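Uncharacterized protein MG027 (Mycoplasma genitalium, PDB 1Q8C) is of unknown function but folds as an all-helical domain resembling NusB proteins, which act in transcription antitermination. Local coordinates at residues V22-S27 / L44-K49. Numbering follows the deposited sequence.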
loop_
_atom_site.group_PDB
_atom_site.type_symbol
_atom_site.label_atom_id
_atom_site.label_comp_id
_atom_site.label_asym_id
_atom_site.label_seq_id
_atom_site.Cartn_x
_atom_site.Cartn_y
_atom_site.Cartn_z
ATOM N N VAL A 22 -4.998 -3.755 -0.790
ATOM C CA VAL A 22 -4.830 -3.290 0.582
ATOM C C VAL A 22 -5.297 -4.335 1.605
ATOM O O VAL A 22 -4.600 -4.643 2.581
ATOM C CB VAL A 22 -5.605 -1.984 0.799
ATOM C CG1 VAL A 22 -5.714 -1.658 2.295
ATOM C CG2 VAL A 22 -4.919 -0.829 0.063
ATOM N N GLU A 23 -6.483 -4.878 1.394
ATOM C CA GLU A 23 -7.037 -5.858 2.321
ATOM C C GLU A 23 -6.149 -7.097 2.350
ATOM O O GLU A 23 -5.904 -7.662 3.406
ATOM C CB GLU A 23 -8.479 -6.232 1.956
ATOM C CG GLU A 23 -9.511 -5.982 3.049
ATOM C CD GLU A 23 -8.980 -6.107 4.477
ATOM O OE1 GLU A 23 -9.237 -7.164 5.115
ATOM O OE2 GLU A 23 -8.326 -5.139 4.980
ATOM N N PHE A 24 -5.646 -7.481 1.182
ATOM C CA PHE A 24 -4.739 -8.623 1.066
ATOM C C PHE A 24 -3.444 -8.413 1.877
ATOM O O PHE A 24 -3.071 -9.240 2.714
ATOM C CB PHE A 24 -4.415 -8.847 -0.408
ATOM C CG PHE A 24 -3.419 -9.921 -0.647
ATOM C CD1 PHE A 24 -3.730 -11.244 -0.415
ATOM C CD2 PHE A 24 -2.155 -9.603 -1.132
ATOM C CE1 PHE A 24 -2.771 -12.246 -0.641
ATOM C CE2 PHE A 24 -1.217 -10.568 -1.369
ATOM C CZ PHE A 24 -1.524 -11.901 -1.117
ATOM N N ILE A 25 -2.778 -7.290 1.612
ATOM C CA ILE A 25 -1.531 -6.932 2.266
ATOM C C ILE A 25 -1.803 -6.940 3.776
ATOM O O ILE A 25 -1.086 -7.584 4.531
ATOM C CB ILE A 25 -1.042 -5.534 1.800
ATOM C CG1 ILE A 25 -0.593 -5.557 0.335
ATOM C CG2 ILE A 25 0.106 -5.077 2.677
ATOM C CD1 ILE A 25 -0.364 -4.181 -0.267
ATOM N N PHE A 26 -2.879 -6.271 4.187
ATOM C CA PHE A 26 -3.293 -6.189 5.588
ATOM C C PHE A 26 -3.325 -7.544 6.280
ATOM O O PHE A 26 -2.866 -7.663 7.419
ATOM C CB PHE A 26 -4.697 -5.572 5.720
ATOM C CG PHE A 26 -5.181 -5.471 7.137
ATOM C CD1 PHE A 26 -4.430 -4.799 8.083
ATOM C CD2 PHE A 26 -6.393 -6.041 7.526
ATOM C CE1 PHE A 26 -4.864 -4.689 9.401
ATOM C CE2 PHE A 26 -6.843 -5.937 8.837
ATOM C CZ PHE A 26 -6.076 -5.255 9.782
ATOM N N SER A 27 -3.901 -8.538 5.597
ATOM C CA SER A 27 -4.087 -9.875 6.153
ATOM C C SER A 27 -2.766 -10.593 6.333
ATOM O O SER A 27 -2.670 -11.503 7.158
ATOM C CB SER A 27 -5.014 -10.719 5.265
ATOM O OG SER A 27 -4.407 -11.027 4.004
ATOM N N LEU A 44 -3.303 -15.513 -5.654
ATOM C CA LEU A 44 -4.180 -16.291 -6.509
ATOM C C LEU A 44 -5.311 -16.996 -5.747
ATOM O O LEU A 44 -6.448 -17.007 -6.238
ATOM C CB LEU A 44 -3.413 -17.336 -7.311
ATOM C CG LEU A 44 -2.243 -16.874 -8.177
ATOM C CD1 LEU A 44 -1.890 -17.984 -9.144
ATOM C CD2 LEU A 44 -2.559 -15.571 -8.912
ATOM N N GLU A 45 -5.014 -17.583 -4.578
ATOM C CA GLU A 45 -6.036 -18.273 -3.759
ATOM C C GLU A 45 -7.021 -17.307 -3.104
ATOM O O GLU A 45 -8.071 -17.725 -2.598
ATOM C CB GLU A 45 -5.396 -19.086 -2.645
ATOM C CG GLU A 45 -4.569 -20.264 -3.121
ATOM C CD GLU A 45 -4.545 -21.361 -2.092
ATOM O OE1 GLU A 45 -3.615 -21.332 -1.267
ATOM O OE2 GLU A 45 -5.459 -22.229 -2.099
ATOM N N TYR A 46 -6.633 -16.035 -3.086
ATOM C CA TYR A 46 -7.412 -14.929 -2.530
ATOM C C TYR A 46 -8.540 -14.479 -3.483
ATOM O O TYR A 46 -9.429 -13.743 -3.084
ATOM C CB TYR A 46 -6.456 -13.753 -2.347
ATOM C CG TYR A 46 -7.012 -12.570 -1.612
ATOM C CD1 TYR A 46 -7.381 -12.684 -0.286
ATOM C CD2 TYR A 46 -7.115 -11.324 -2.231
ATOM C CE1 TYR A 46 -7.852 -11.614 0.396
ATOM C CE2 TYR A 46 -7.603 -10.244 -1.555
ATOM C CZ TYR A 46 -7.968 -10.402 -0.237
ATOM O OH TYR A 46 -8.469 -9.356 0.489
ATOM N N ASP A 47 -8.463 -14.910 -4.742
ATOM C CA ASP A 47 -9.395 -14.523 -5.792
ATOM C C ASP A 47 -10.766 -15.135 -5.549
ATOM O O ASP A 47 -10.874 -16.246 -5.010
ATOM C CB ASP A 47 -8.846 -14.975 -7.157
ATOM C CG ASP A 47 -9.538 -14.305 -8.358
ATOM O OD1 ASP A 47 -10.157 -13.224 -8.230
ATOM O OD2 ASP A 47 -9.465 -14.814 -9.497
ATOM N N THR A 48 -11.795 -14.382 -5.945
ATOM C CA THR A 48 -13.201 -14.785 -5.870
ATOM C C THR A 48 -14.027 -14.158 -6.984
ATOM O O THR A 48 -13.593 -13.246 -7.661
ATOM C CB THR A 48 -13.836 -14.340 -4.550
ATOM O OG1 THR A 48 -13.682 -12.917 -4.383
ATOM C CG2 THR A 48 -13.138 -14.980 -3.364
ATOM N N LYS A 49 -15.246 -14.665 -7.121
ATOM C CA LYS A 49 -16.270 -14.146 -8.007
ATOM C C LYS A 49 -16.292 -12.618 -7.997
ATOM O O LYS A 49 -16.238 -11.984 -9.048
ATOM C CB LYS A 49 -17.649 -14.701 -7.583
ATOM C CG LYS A 49 -17.654 -16.194 -7.137
ATOM C CD LYS A 49 -17.089 -16.456 -5.683
ATOM C CE LYS A 49 -16.137 -17.683 -5.653
ATOM N NZ LYS A 49 -15.538 -17.971 -4.313
#
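Phe-24, on helix 14-28, presents a ring edge to the face of Tyr-46, at the C-terminal end of helix 36-45. The ring centroids of Phe-24 and Tyr-46 lie 5.0 Å apart with planes at 53°, an inclined edge-to-face pair. Its leading atom is Phe-24 CD1, 3.7 Å above the tyrosine plane, over the ring centre. A CH-pi contact reinforces it: Phe-24 CB stands over the same face, 4.1 Å from the Tyr-46 centroid and 28° off the normal, with its closest approach, 3.7 Å, to Tyr-46 CE2. In Tyr-46, with CG anti to the backbone N and beside the carbonyl carbon (chi1 -172°), the ring reaches across to lie against helix 14-28.

At the far end of the tyrosine, OH touches Glu-23 CB at 3.5 Å. Phe-24 N is equally near this hydroxyl, but the angle is too poor for a hydrogen bond.

Within helix 14-28, Ser-27 OG donates to Phe-24 O over 2.6 Å, giving that carbonyl a side-chain donor one turn onward. Beyond the pair, Phe-24 also meets the Phe-43 ring and Val-61 of helix 55-81, while Arg-51 makes a cation-pi contact with Tyr-46 and hydrogen-bonds its carbonyl oxygen.

Aromatic and CH-pi contacts thus join the first helix to the C-terminal end of the second in this NusB-like helical fold. Phe-24 is buried and Tyr-46 partly exposed, so the contact runs from the interior toward the surface; the segments are held by C-H edges on a pi face and by dispersion, without a hydrogen bond or salt bridge between them.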